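Local structure of single-stranded DNA-binding protein (Enterobacter phage Enc34, 5ODK) at residues V28-P33 against G141-S146; L53-D58 against W109-R114; S146-P151 against L166-K171. The protein probably binds single-stranded DNA through an OB-fold domain, in support of phage DNA replication. All coordinates share one frame; numbering follows the deposited sequence. Where two conformers were deposited one is given.

Interaction 1 (V28-P33 against G141-S146); sequences VRCSYP and GGCWVS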
ATOM      1  N   VAL A  28      -0.966  -8.561  -4.470  1.00 12.58           N
ATOM      2  CA  VAL A  28      -2.146  -8.070  -3.744  1.00 12.71           C
ATOM      3  C   VAL A  28      -3.142  -7.544  -4.770  1.00 11.29           C
ATOM      4  O   VAL A  28      -2.739  -7.164  -5.885  1.00 12.75           O
ATOM      5  CB  VAL A  28      -1.779  -7.014  -2.702  1.00 12.67           C
ATOM      6  CG1 VAL A  28      -0.852  -7.625  -1.665  1.00 14.29           C
ATOM      7  CG2 VAL A  28      -1.158  -5.780  -3.345  1.00 12.95           C
ATOM      8  N   ARG A  29      -4.422  -7.517  -4.415  1.00 11.54           N
ATOM      9  CA  ARG A  29      -5.414  -7.048  -5.369  1.00 12.02           C
ATOM     10  C   ARG A  29      -5.686  -5.582  -5.116  1.00 13.16           C
ATOM     11  O   ARG A  29      -5.859  -5.150  -3.996  1.00 17.79           O
ATOM     12  CB  ARG A  29      -6.697  -7.890  -5.267  1.00 13.95           C
ATOM     13  CG  ARG A  29      -7.592  -7.878  -6.482  1.00 16.31           C
ATOM     14  CD  ARG A  29      -8.649  -8.968  -6.392  1.00 17.99           C
ATOM     15  NE  ARG A  29      -9.463  -8.944  -7.580  1.00 19.98           N
ATOM     16  CZ  ARG A  29     -10.583  -9.607  -7.721  1.00 22.54           C
ATOM     17  NH1 ARG A  29     -11.046 -10.380  -6.747  1.00 28.48           N
ATOM     18  NH2 ARG A  29     -11.259  -9.482  -8.842  1.00 23.84           N
ATOM     19  N   CYS A  30      -5.727  -4.783  -6.164  1.00 13.15           N
ATOM     20  CA  CYS A  30      -5.961  -3.392  -5.920  1.00 14.35           C
ATOM     21  C   CYS A  30      -7.415  -2.987  -6.049  1.00 13.02           C
ATOM     22  O   CYS A  30      -8.232  -3.640  -6.703  1.00 13.73           O
ATOM     23  CB  CYS A  30      -5.106  -2.488  -6.766  1.00 16.33           C
ATOM     24  SG  CYS A  30      -5.707  -2.201  -8.386  1.00 20.02           S
ATOM     25  N   SER A  31      -7.694  -1.858  -5.416  0.80 12.57           N
ATOM     26  CA  SER A  31      -9.013  -1.289  -5.347  0.80 12.95           C
ATOM     27  C   SER A  31      -8.855   0.249  -5.355  0.80 12.78           C
ATOM     28  O   SER A  31      -7.881   0.795  -4.853  0.80 12.56           O
ATOM     29  CB  SER A  31      -9.600  -1.818  -4.046  0.80 16.96           C
ATOM     30  OG  SER A  31     -10.831  -1.263  -3.779  0.80 18.85           O
ATOM     31  N   TYR A  32      -9.826   0.934  -5.953  1.00 12.53           N
ATOM     32  CA  TYR A  32      -9.865   2.395  -5.944  1.00 13.34           C
ATOM     33  C   TYR A  32      -8.538   3.040  -6.357  1.00 13.13           C
ATOM     34  O   TYR A  32      -8.062   3.972  -5.720  1.00 13.83           O
ATOM     35  CB  TYR A  32     -10.322   2.927  -4.581  1.00 14.45           C
ATOM     36  CG  TYR A  32     -11.630   2.378  -4.116  1.00 16.25           C
ATOM     37  CD1 TYR A  32     -12.799   2.687  -4.775  1.00 19.17           C
ATOM     38  CD2 TYR A  32     -11.701   1.566  -2.990  1.00 17.89           C
ATOM     39  CE1 TYR A  32     -14.018   2.195  -4.342  1.00 21.94           C
ATOM     40  CE2 TYR A  32     -12.910   1.065  -2.557  1.00 22.78           C
ATOM     41  CZ  TYR A  32     -14.065   1.374  -3.244  1.00 23.00           C
ATOM     42  OH  TYR A  32     -15.298   0.907  -2.833  1.00 32.15           O
ATOM     43  N   PRO A  33      -7.945   2.586  -7.488  1.00 13.37           N
ATOM     44  CA  PRO A  33      -6.709   3.237  -7.907  1.00 12.92           C
ATOM     45  C   PRO A  33      -6.917   4.676  -8.377  1.00 13.09           C
ATOM     46  O   PRO A  33      -7.859   4.947  -9.150  1.00 14.69           O
ATOM     47  CB  PRO A  33      -6.225   2.389  -9.075  1.00 14.74           C
ATOM     48  CG  PRO A  33      -7.493   1.801  -9.636  1.00 16.02           C
ATOM     49  CD  PRO A  33      -8.329   1.521  -8.404  1.00 14.10           C
ATOM     50  N   GLY A 141      -9.206  -1.240 -10.749  1.00 14.96           N
ATOM     51  CA  GLY A 141      -9.621  -1.898  -9.520  1.00 15.63           C
ATOM     52  C   GLY A 141     -10.010  -3.325  -9.840  1.00 15.46           C
ATOM     53  O   GLY A 141     -10.835  -3.567 -10.736  1.00 16.62           O
ATOM     54  N   GLY A 142      -9.418  -4.274  -9.117  1.00 15.48           N
ATOM     55  CA  GLY A 142      -9.640  -5.683  -9.356  1.00 14.93           C
ATOM     56  C   GLY A 142      -8.437  -6.419  -9.910  1.00 14.12           C
ATOM     57  O   GLY A 142      -8.378  -7.634  -9.818  1.00 15.45           O
ATOM     58  N   CYS A 143      -7.502  -5.707 -10.539  1.00 13.27           N
ATOM     59  CA  CYS A 143      -6.269  -6.332 -10.967  1.00 13.33           C
ATOM     60  C   CYS A 143      -5.334  -6.600  -9.788  1.00 13.43           C
ATOM     61  O   CYS A 143      -5.546  -6.063  -8.694  1.00 14.36           O
ATOM     62  CB  CYS A 143      -5.579  -5.582 -12.115  1.00 14.76           C
ATOM     63  SG  CYS A 143      -4.615  -4.164 -11.583  1.00 14.93           S
ATOM     64  N   TRP A 144      -4.302  -7.401 -10.033  1.00 12.47           N
ATOM     65  CA  TRP A 144      -3.287  -7.695  -9.015  1.00 12.23           C
ATOM     66  C   TRP A 144      -2.031  -6.916  -9.311  1.00 11.54           C
ATOM     67  O   TRP A 144      -1.622  -6.751 -10.474  1.00 12.41           O
ATOM     68  CB  TRP A 144      -2.984  -9.183  -8.991  1.00 14.92           C
ATOM     69  CG  TRP A 144      -4.179  -9.985  -8.571  1.00 16.19           C
ATOM     70  CD1 TRP A 144      -5.265 -10.308  -9.320  1.00 17.79           C
ATOM     71  CD2 TRP A 144      -4.422 -10.565  -7.270  1.00 16.21           C
ATOM     72  NE1 TRP A 144      -6.172 -11.018  -8.583  1.00 19.22           N
ATOM     73  CE2 TRP A 144      -5.688 -11.167  -7.309  1.00 17.33           C
ATOM     74  CE3 TRP A 144      -3.700 -10.584  -6.074  1.00 16.75           C
ATOM     75  CZ2 TRP A 144      -6.246 -11.827  -6.201  1.00 20.51           C
ATOM     76  CZ3 TRP A 144      -4.251 -11.214  -4.961  1.00 19.87           C
ATOM     77  CH2 TRP A 144      -5.515 -11.831  -5.037  1.00 20.67           C
ATOM     78  N   VAL A 145      -1.393  -6.453  -8.249  1.00 11.51           N
ATOM     79  CA  VAL A 145      -0.216  -5.596  -8.270  1.00 11.41           C
ATOM     80  C   VAL A 145       0.775  -6.010  -7.207  1.00 10.49           C
ATOM     81  O   VAL A 145       0.458  -6.806  -6.314  1.00 11.61           O
ATOM     82  CB  VAL A 145      -0.602  -4.100  -8.047  1.00 11.41           C
ATOM     83  CG1 VAL A 145      -1.595  -3.653  -9.115  1.00 12.33           C
ATOM     84  CG2 VAL A 145      -1.153  -3.848  -6.653  1.00 11.79           C
ATOM     85  N   SER A 146       1.954  -5.424  -7.267  1.00 10.93           N
ATOM     86  CA  SER A 146       2.880  -5.358  -6.156  1.00 11.05           C
ATOM     87  C   SER A 146       3.182  -3.907  -5.916  1.00 11.26           C
ATOM     88  O   SER A 146       3.204  -3.111  -6.848  1.00 14.03           O
ATOM     89  CB  SER A 146       4.151  -6.151  -6.431  1.00 12.05           C
ATOM     90  OG  SER A 146       3.816  -7.496  -6.609  1.00 13.55           O
TER
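Val28 and Val145 form an antiparallel hydrogen-bonded pair. Val28 N reaches Val145 O at 2.9 Å, and Val145 N returns a bond to Val28 O. On their face of the sheet Val28 CG2 meets Val145 CG2 at 3.8 Å. Beside them Cys30 SG lies 3.9 Å from Cys143 SG, packed without a disulfide. This buried side is the tight part. The other face, with Arg29 and Trp144, is partly exposed. Arg29 CB stands over the centre of the Trp144 six-membered ring, 3.8 Å from its centroid, a CH-pi contact. Arg29 CG is anti to the backbone N (chi1 -158°), and the extended chain carries Arg29 NE to Gly142 O at 2.8 Å. Gly142 O lies at the edge of the guanidinium, whose plane is nearly parallel to that of the indole (8°). Glu176 O takes Arg29 NH2, and Asp175 takes Trp144 NE1. Past the Gly142 N to Cys30 O bond the contact thins, and Pro33 rests CG and CD against Gly141 N, both at 3.7 Å. Strand 28-34 thus lies between strands 144-156 and 49-56, with Leu53 packed on Val28 and Val145 and Ile139 closing over Cys30 and Val145.

Interaction 2 (L53-D58 against W109-R114); sequences LLMPKD and WVISAR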
ATOM      1  N   LEU A  53      -5.014  -1.669  -1.254  1.00 11.33           N
ATOM      2  CA  LEU A  53      -4.409  -2.975  -1.539  1.00 11.92           C
ATOM      3  C   LEU A  53      -5.096  -4.004  -0.678  1.00 12.32           C
ATOM      4  O   LEU A  53      -5.192  -3.834   0.548  1.00 14.72           O
ATOM      5  CB  LEU A  53      -2.920  -2.944  -1.274  1.00 12.77           C
ATOM      6  CG  LEU A  53      -2.143  -1.838  -1.984  1.00 12.92           C
ATOM      7  CD1 LEU A  53      -0.718  -1.797  -1.485  1.00 14.82           C
ATOM      8  CD2 LEU A  53      -2.145  -1.972  -3.507  1.00 13.70           C
ATOM      9  N   LEU A  54      -5.613  -5.061  -1.302  1.00 12.84           N
ATOM     10  CA  LEU A  54      -6.265  -6.142  -0.621  1.00 12.39           C
ATOM     11  C   LEU A  54      -5.286  -7.290  -0.570  1.00 12.76           C
ATOM     12  O   LEU A  54      -4.933  -7.890  -1.600  1.00 13.25           O
ATOM     13  CB  LEU A  54      -7.523  -6.513  -1.374  1.00 13.98           C
ATOM     14  CG  LEU A  54      -8.519  -5.387  -1.552  1.00 15.19           C
ATOM     15  CD1 LEU A  54      -9.674  -5.857  -2.399  1.00 17.17           C
ATOM     16  CD2 LEU A  54      -9.013  -4.820  -0.223  1.00 16.72           C
ATOM     17  N   MET A  55      -4.790  -7.584   0.635  1.00 13.61           N
ATOM     18  CA  MET A  55      -3.684  -8.503   0.791  1.00 14.10           C
ATOM     19  C   MET A  55      -4.203  -9.811   1.408  1.00 14.05           C
ATOM     20  O   MET A  55      -4.595  -9.831   2.576  1.00 14.13           O
ATOM     21  CB  MET A  55      -2.619  -7.831   1.657  1.00 16.24           C
ATOM     22  CG  MET A  55      -1.394  -8.651   1.843  1.00 17.14           C
ATOM     23  SD  MET A  55      -0.044  -7.671   2.525  1.00 17.96           S
ATOM     24  CE  MET A  55      -0.515  -7.583   4.234  1.00 17.30           C
ATOM     25  N   PRO A  56      -4.227 -10.930   0.640  1.00 12.91           N
ATOM     26  CA  PRO A  56      -4.759 -12.195   1.196  1.00 14.25           C
ATOM     27  C   PRO A  56      -4.028 -12.639   2.453  1.00 15.00           C
ATOM     28  O   PRO A  56      -2.806 -12.793   2.474  1.00 16.08           O
ATOM     29  CB  PRO A  56      -4.585 -13.172   0.053  1.00 15.07           C
ATOM     30  CG  PRO A  56      -4.704 -12.320  -1.179  1.00 15.65           C
ATOM     31  CD  PRO A  56      -4.004 -11.031  -0.815  1.00 14.63           C
ATOM     32  N   LYS A  57      -4.796 -12.828   3.514  1.00 14.94           N
ATOM     33  CA  LYS A  57      -4.196 -13.176   4.809  1.00 14.76           C
ATOM     34  C   LYS A  57      -3.402 -14.472   4.763  1.00 16.21           C
ATOM     35  O   LYS A  57      -2.337 -14.561   5.374  1.00 19.57           O
ATOM     36  CB  LYS A  57      -5.275 -13.305   5.874  1.00 15.90           C
ATOM     37  CG  LYS A  57      -5.997 -12.014   6.220  1.00 15.06           C
ATOM     38  CD  LYS A  57      -7.025 -12.239   7.304  1.00 17.06           C
ATOM     39  CE  LYS A  57      -7.677 -10.962   7.809  1.00 16.47           C
ATOM     40  NZ  LYS A  57      -8.728 -11.292   8.802  1.00 18.27           N
ATOM     41  N   ASP A  58      -3.919 -15.470   4.047  1.00 16.74           N
ATOM     42  CA  ASP A  58      -3.345 -16.810   4.081  1.00 19.24           C
ATOM     43  C   ASP A  58      -1.999 -16.896   3.415  1.00 18.03           C
ATOM     44  O   ASP A  58      -1.262 -17.791   3.723  1.00 22.50           O
ATOM     45  CB  ASP A  58      -4.326 -17.874   3.560  1.00 22.95           C
ATOM     46  CG  ASP A  58      -4.690 -17.741   2.086  1.00 25.36           C
ATOM     47  OD1 ASP A  58      -4.423 -16.718   1.424  1.00 24.78           O
ATOM     48  OD2 ASP A  58      -5.299 -18.721   1.590  1.00 35.33           O
ATOM     49  N   TRP A 109      -6.242  -8.434   4.464  1.00 12.71           N
ATOM     50  CA  TRP A 109      -5.812  -7.196   5.092  1.00 13.64           C
ATOM     51  C   TRP A 109      -6.048  -6.087   4.074  1.00 13.54           C
ATOM     52  O   TRP A 109      -5.798  -6.285   2.881  1.00 15.42           O
ATOM     53  CB  TRP A 109      -4.331  -7.219   5.489  1.00 14.15           C
ATOM     54  CG  TRP A 109      -3.990  -8.345   6.437  1.00 16.12           C
ATOM     55  CD1 TRP A 109      -3.216  -9.469   6.162  1.00 16.29           C
ATOM     56  CD2 TRP A 109      -4.444  -8.490   7.741  1.00 17.06           C
ATOM     57  NE1 TRP A 109      -3.154 -10.267   7.238  1.00 18.87           N
ATOM     58  CE2 TRP A 109      -3.905  -9.701   8.240  1.00 16.67           C
ATOM     59  CE3 TRP A 109      -5.235  -7.705   8.577  1.00 17.08           C
ATOM     60  CZ2 TRP A 109      -4.158 -10.160   9.530  1.00 19.16           C
ATOM     61  CZ3 TRP A 109      -5.500  -8.156   9.842  1.00 18.86           C
ATOM     62  CH2 TRP A 109      -4.958  -9.371  10.323  1.00 20.16           C
ATOM     63  N   VAL A 110      -6.517  -4.924   4.537  1.00 12.31           N
ATOM     64  CA  VAL A 110      -6.855  -3.802   3.641  1.00 12.26           C
ATOM     65  C   VAL A 110      -5.887  -2.700   3.950  1.00 11.59           C
ATOM     66  O   VAL A 110      -5.909  -2.137   5.045  1.00 12.38           O
ATOM     67  CB  VAL A 110      -8.316  -3.343   3.836  1.00 12.66           C
ATOM     68  CG1 VAL A 110      -8.674  -2.217   2.876  1.00 13.20           C
ATOM     69  CG2 VAL A 110      -9.255  -4.537   3.671  1.00 14.89           C
ATOM     70  N   ILE A 111      -5.057  -2.341   2.963  1.00 12.07           N
ATOM     71  CA  ILE A 111      -4.061  -1.306   3.120  1.00 12.53           C
ATOM     72  C   ILE A 111      -4.457  -0.093   2.292  1.00 11.65           C
ATOM     73  O   ILE A 111      -4.752  -0.228   1.089  1.00 14.41           O
ATOM     74  CB  ILE A 111      -2.681  -1.813   2.678  1.00 13.57           C
ATOM     75  CG1 ILE A 111      -2.142  -2.854   3.669  1.00 14.96           C
ATOM     76  CG2 ILE A 111      -1.701  -0.681   2.465  1.00 14.65           C
ATOM     77  CD1 ILE A 111      -0.975  -3.647   3.134  1.00 18.06           C
ATOM     78  N   SER A 112      -4.412   1.094   2.899  1.00 11.77           N
ATOM     79  CA  SER A 112      -4.621   2.338   2.179  0.50 12.68           C
ATOM     80  C   SER A 112      -3.329   3.101   2.130  1.00 11.99           C
ATOM     81  O   SER A 112      -2.675   3.302   3.148  1.00 13.79           O
ATOM     82  CB  SER A 112      -5.647   3.161   2.938  0.50 14.63           C
ATOM     83  OG  SER A 112      -6.813   2.399   3.112  0.50 16.90           O
ATOM     84  N   ALA A 113      -2.926   3.516   0.930  1.00 12.06           N
ATOM     85  CA  ALA A 113      -1.670   4.254   0.755  1.00 11.94           C
ATOM     86  C   ALA A 113      -1.948   5.435  -0.152  1.00 11.00           C
ATOM     87  O   ALA A 113      -2.738   5.337  -1.104  1.00 14.44           O
ATOM     88  CB  ALA A 113      -0.586   3.342   0.206  1.00 13.54           C
ATOM     89  N   ARG A 114      -1.273   6.546   0.105  1.00 11.40           N
ATOM     90  CA  ARG A 114      -1.484   7.793  -0.641  1.00 11.45           C
ATOM     91  C   ARG A 114      -0.169   8.517  -0.813  1.00 11.07           C
ATOM     92  O   ARG A 114       0.825   8.252  -0.117  1.00 11.54           O
ATOM     93  CB  ARG A 114      -2.482   8.704   0.079  1.00 14.79           C
ATOM     94  CG  ARG A 114      -3.838   8.126   0.447  1.00 19.45           C
ATOM     95  CD  ARG A 114      -4.548   8.987   1.489  1.00 28.83           C
ATOM     96  NE  ARG A 114      -5.047  10.235   0.956  1.00 39.14           N
ATOM     97  CZ  ARG A 114      -5.488  11.265   1.692  1.00 45.88           C
ATOM     98  NH1 ARG A 114      -5.457  11.236   3.025  1.00 48.41           N
ATOM     99  NH2 ARG A 114      -5.943  12.354   1.085  1.00 55.80           N
TER
HETATM  100  O   HOH W   1      -1.884 -12.772   7.470  1.00 24.45           O
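At the apolar centre, Met55 CE lies 3.8 Å from Trp109 CD1 and 4.1 Å from Ile111 CD1. Met55 CG is anti to the backbone N (chi1 -177°), and a bend at chi3 (78°) turns the methyl toward these two neighbours. Leu53 and Ile111 share this face and touch through their CB atoms. Ile63 and Ile67 of helix 61-76 close over Met55. On the other face Leu54 and Val110 lie side by side, with Leu54 CD2 3.9 Å from Val110 CG2. Met55 N gives a nearly straight bond to Trp109 O at 2.8 Å, and Leu53 pairs with Ile111 in the same antiparallel way. Farther out, Lys57 runs across one face of the Trp109 indole. Lys57 CG sits 3.7 Å from the centroid of the Trp109 five-membered ring, and Lys57 NZ is 4.7 Å from that of the six-membered ring. Between them Lys57 CE stands over the indole. A water at the ring edge accepts from Trp109 NE1 and donates to Lys57 O. Asp94 and Asp96 form salt bridges with Lys57 NZ. The ammonium therefore has both carboxylates and a cation-pi partner, which would probably help keep it charged and its chain laid across the indole.

Interaction 3 (S146-P151 against L166-K171); sequences SSVIRP and LLSVLK. With PO4 (phosphate ion), chain D.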
ATOM      1  N   SER A 146       1.954  -5.424  -7.267  1.00 10.93           N
ATOM      2  CA  SER A 146       2.880  -5.358  -6.156  1.00 11.05           C
ATOM      3  C   SER A 146       3.182  -3.907  -5.916  1.00 11.26           C
ATOM      4  O   SER A 146       3.204  -3.111  -6.848  1.00 14.03           O
ATOM      5  CB  SER A 146       4.151  -6.151  -6.431  1.00 12.05           C
ATOM      6  OG  SER A 146       3.816  -7.496  -6.609  1.00 13.55           O
ATOM      7  N   SER A 147       3.385  -3.505  -4.680  1.00 11.40           N
ATOM      8  CA  SER A 147       3.512  -2.084  -4.371  1.00 11.11           C
ATOM      9  C   SER A 147       4.542  -1.847  -3.299  1.00 10.20           C
ATOM     10  O   SER A 147       4.634  -2.647  -2.339  1.00 12.54           O
ATOM     11  CB  SER A 147       2.150  -1.544  -3.942  1.00 11.69           C
ATOM     12  OG  SER A 147       2.161  -0.183  -3.563  1.00 11.75           O
ATOM     13  N   VAL A 148       5.282  -0.763  -3.412  1.00  9.44           N
ATOM     14  CA  VAL A 148       6.183  -0.294  -2.366  1.00 10.34           C
ATOM     15  C   VAL A 148       5.557   0.889  -1.656  1.00  9.67           C
ATOM     16  O   VAL A 148       5.132   1.873  -2.293  1.00 10.67           O
ATOM     17  CB  VAL A 148       7.594   0.046  -2.892  1.00 11.15           C
ATOM     18  CG1 VAL A 148       8.470   0.530  -1.754  1.00 12.14           C
ATOM     19  CG2 VAL A 148       8.218  -1.155  -3.561  1.00 12.19           C
ATOM     20  N   ILE A 149       5.507   0.747  -0.328  1.00  9.66           N
ATOM     21  CA  ILE A 149       4.941   1.736   0.560  1.00 10.14           C
ATOM     22  C   ILE A 149       5.935   2.050   1.678  1.00 10.32           C
ATOM     23  O   ILE A 149       6.929   1.326   1.857  1.00 11.60           O
ATOM     24  CB  ILE A 149       3.585   1.254   1.160  1.00 10.91           C
ATOM     25  CG1 ILE A 149       3.773   0.002   2.037  1.00 12.13           C
ATOM     26  CG2 ILE A 149       2.575   0.984   0.052  1.00 12.13           C
ATOM     27  CD1 ILE A 149       2.539  -0.395   2.806  1.00 13.90           C
ATOM     28  N   ARG A 150       5.684   3.109   2.423  1.00 10.43           N
ATOM     29  CA  ARG A 150       6.465   3.324   3.645  1.00 10.59           C
ATOM     30  C   ARG A 150       5.602   4.074   4.639  1.00 10.80           C
ATOM     31  O   ARG A 150       4.972   5.062   4.285  1.00 11.15           O
ATOM     32  CB  ARG A 150       7.754   4.091   3.398  1.00 11.76           C
ATOM     33  CG  ARG A 150       8.682   3.939   4.604  1.00 11.65           C
ATOM     34  CD  ARG A 150      10.085   4.420   4.344  1.00 12.90           C
ATOM     35  NE  ARG A 150      10.146   5.877   4.248  1.00 12.12           N
ATOM     36  CZ  ARG A 150      11.287   6.566   4.160  1.00 12.43           C
ATOM     37  NH1 ARG A 150      12.471   5.935   4.051  1.00 14.39           N
ATOM     38  NH2 ARG A 150      11.248   7.881   4.157  1.00 13.49           N
ATOM     39  N   PRO A 151       5.583   3.620   5.902  1.00 11.23           N
ATOM     40  CA  PRO A 151       4.751   4.325   6.892  1.00 11.30           C
ATOM     41  C   PRO A 151       5.272   5.732   7.214  1.00 11.45           C
ATOM     42  O   PRO A 151       6.460   6.052   7.031  1.00 12.55           O
ATOM     43  CB  PRO A 151       4.926   3.459   8.138  1.00 12.29           C
ATOM     44  CG  PRO A 151       5.321   2.116   7.644  1.00 13.24           C
ATOM     45  CD  PRO A 151       6.250   2.439   6.499  1.00 12.36           C
ATOM     46  N   LEU A 166       2.581   5.967  -0.709  1.00 10.89           N
ATOM     47  CA  LEU A 166       2.515   5.127  -1.900  1.00 10.47           C
ATOM     48  C   LEU A 166       3.642   5.504  -2.821  1.00 10.84           C
ATOM     49  O   LEU A 166       3.634   6.607  -3.365  1.00 11.47           O
ATOM     50  CB  LEU A 166       1.179   5.317  -2.592  1.00 10.12           C
ATOM     51  CG  LEU A 166       0.957   4.497  -3.854  1.00 10.81           C
ATOM     52  CD1 LEU A 166       1.052   3.024  -3.574  1.00 12.05           C
ATOM     53  CD2 LEU A 166      -0.380   4.846  -4.475  1.00 12.68           C
ATOM     54  N   LEU A 167       4.610   4.603  -3.027  1.00 10.04           N
ATOM     55  CA  LEU A 167       5.840   4.955  -3.752  1.00 10.90           C
ATOM     56  C   LEU A 167       5.981   4.260  -5.095  1.00 10.36           C
ATOM     57  O   LEU A 167       6.567   4.855  -6.019  1.00 10.80           O
ATOM     58  CB  LEU A 167       7.052   4.735  -2.869  1.00 12.79           C
ATOM     59  CG  LEU A 167       6.919   5.642  -1.648  1.00 16.17           C
ATOM     60  CD1 LEU A 167       7.551   5.113  -0.418  1.00 17.43           C
ATOM     61  CD2 LEU A 167       7.212   7.066  -1.898  1.00 13.61           C
ATOM     62  N   SER A 168       5.418   3.077  -5.258  1.00 10.11           N
ATOM     63  CA  SER A 168       5.410   2.406  -6.558  1.00 10.26           C
ATOM     64  C   SER A 168       4.270   1.431  -6.632  1.00 10.45           C
ATOM     65  O   SER A 168       3.863   0.857  -5.606  1.00 10.45           O
ATOM     66  CB  SER A 168       6.733   1.747  -6.805  1.00 12.37           C
ATOM     67  OG  SER A 168       6.938   0.621  -6.035  1.00 15.06           O
ATOM     68  N   VAL A 169       3.759   1.190  -7.841  1.00 10.49           N
ATOM     69  CA  VAL A 169       2.783   0.158  -8.127  1.00 10.50           C
ATOM     70  C   VAL A 169       3.214  -0.535  -9.406  1.00 10.84           C
ATOM     71  O   VAL A 169       3.450   0.147 -10.406  1.00 12.13           O
ATOM     72  CB  VAL A 169       1.375   0.705  -8.289  1.00 10.92           C
ATOM     73  CG1 VAL A 169       0.381  -0.412  -8.545  1.00 13.07           C
ATOM     74  CG2 VAL A 169       0.970   1.498  -7.050  1.00 11.91           C
ATOM     75  N   LEU A 170       3.289  -1.851  -9.386  1.00 10.45           N
ATOM     76  CA  LEU A 170       3.673  -2.723 -10.502  1.00 11.33           C
ATOM     77  C   LEU A 170       2.503  -3.635 -10.821  1.00 11.31           C
ATOM     78  O   LEU A 170       2.050  -4.377  -9.960  1.00 12.33           O
ATOM     79  CB  LEU A 170       4.881  -3.582 -10.122  1.00 12.76           C
ATOM     80  CG  LEU A 170       5.235  -4.780 -11.007  1.00 13.89           C
ATOM     81  CD1 LEU A 170       5.627  -4.360 -12.410  1.00 15.58           C
ATOM     82  CD2 LEU A 170       6.306  -5.661 -10.383  1.00 16.63           C
ATOM     83  N   LYS A 171       2.028  -3.608 -12.071  1.00 12.00           N
ATOM     84  CA  LYS A 171       0.999  -4.527 -12.485  1.00 12.47           C
ATOM     85  C   LYS A 171       1.551  -5.955 -12.525  1.00 12.29           C
ATOM     86  O   LYS A 171       2.624  -6.182 -13.065  1.00 14.05           O
ATOM     87  CB  LYS A 171       0.439  -4.158 -13.843  1.00 13.65           C
ATOM     88  CG  LYS A 171      -0.694  -5.081 -14.222  1.00 19.73           C
ATOM     89  CD  LYS A 171      -1.709  -4.518 -15.049  1.00 23.44           C
ATOM     90  CE  LYS A 171      -2.853  -5.488 -15.271  1.00 19.10           C
ATOM     91  NZ  LYS A 171      -3.419  -5.018 -16.533  1.00 16.85           N
TER
HETATM   92  P   PO4 D 201       8.880  10.387   6.052  1.00 26.67           P
HETATM   93  O1  PO4 D 201       9.022   9.484   4.926  1.00 21.52           O
HETATM   94  O2  PO4 D 201      10.306  10.899   6.291  1.00 33.69           O
HETATM   95  O3  PO4 D 201       7.892  11.546   5.832  1.00 27.07           O
HETATM   96  O4  PO4 D 201       8.459   9.644   7.335  1.00 32.22           O
HETATM   97  O   HOH W   2       5.991  -1.695  -7.070  1.00 17.87           O
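Val148 and Ser168 are an antiparallel hydrogen-bonded pair on neighbouring strands. Ser168 OG sits between its backbone N and carbonyl carbon (chi1 72°). This turns the hydroxyl toward Val148, where Ser168 OG touches Val148 CB and Val148 CG2, both at 3.3 Å. The same OG receives a long, weak bond from Val148 N. Ser168 OG also meets a water at 2.7 Å, and that water donates to Ser146 O, so a water bridge links the strands on this face. The Ser168 carbonyl is busy as well. Ser147 OG donates to Ser168 O at 2.9 Å, and Val148 N donates to the same oxygen from above the carbonyl plane. In turn Val148 O accepts from two consecutive amides, Leu167 N at 2.9 Å and Ser168 N at 3.2 Å, the latter on a lone pair. Two residues opposite one make a classic beta bulge, and the register shifts by one before Ile149 pairs with Leu166. On the Ser147 face, Leu166 CD1 comes within 3.4 Å of Ser147 OG. Arg150 can be followed from CB to its tip. Arg150 CB rests against Leu167 CD1 at 4.0 Å. The chain then bends at chi3 (71°). At the tip Arg150 NH1 gives its bond to Ser20 O, and Arg150 NH2 donates to phosphate O1 at 2.8 Å, in the guanidinium plane. The phosphate probably comes from the crystallisation liquor. It is consistent with this arginine being able to hold a phosphate, but does not prove a DNA contact, while the doubly used carbonyls hold the bulge in place.

In the fold
The three contacts belong to one curled sheet of the OB fold. Interactions 1 and 2 have centres about 9 Å apart, and each lies about 11 Å from interaction 3. Along the chain interaction 2 is nested inside the loop closed by interaction 1, and interaction 3 follows both. Strands 28-34 and 49-56 are neighbours, so interactions 1 and 2 are joined through Arg29 O and Leu54 N. Interactions 1 and 3 share Ser146 on strand 144-156. A probable bond from Leu166 N to Arg114 O brings interactions 2 and 3 together. Sequence-distant strands are thus tied into one curled sheet, consistent with the barrel of an OB fold.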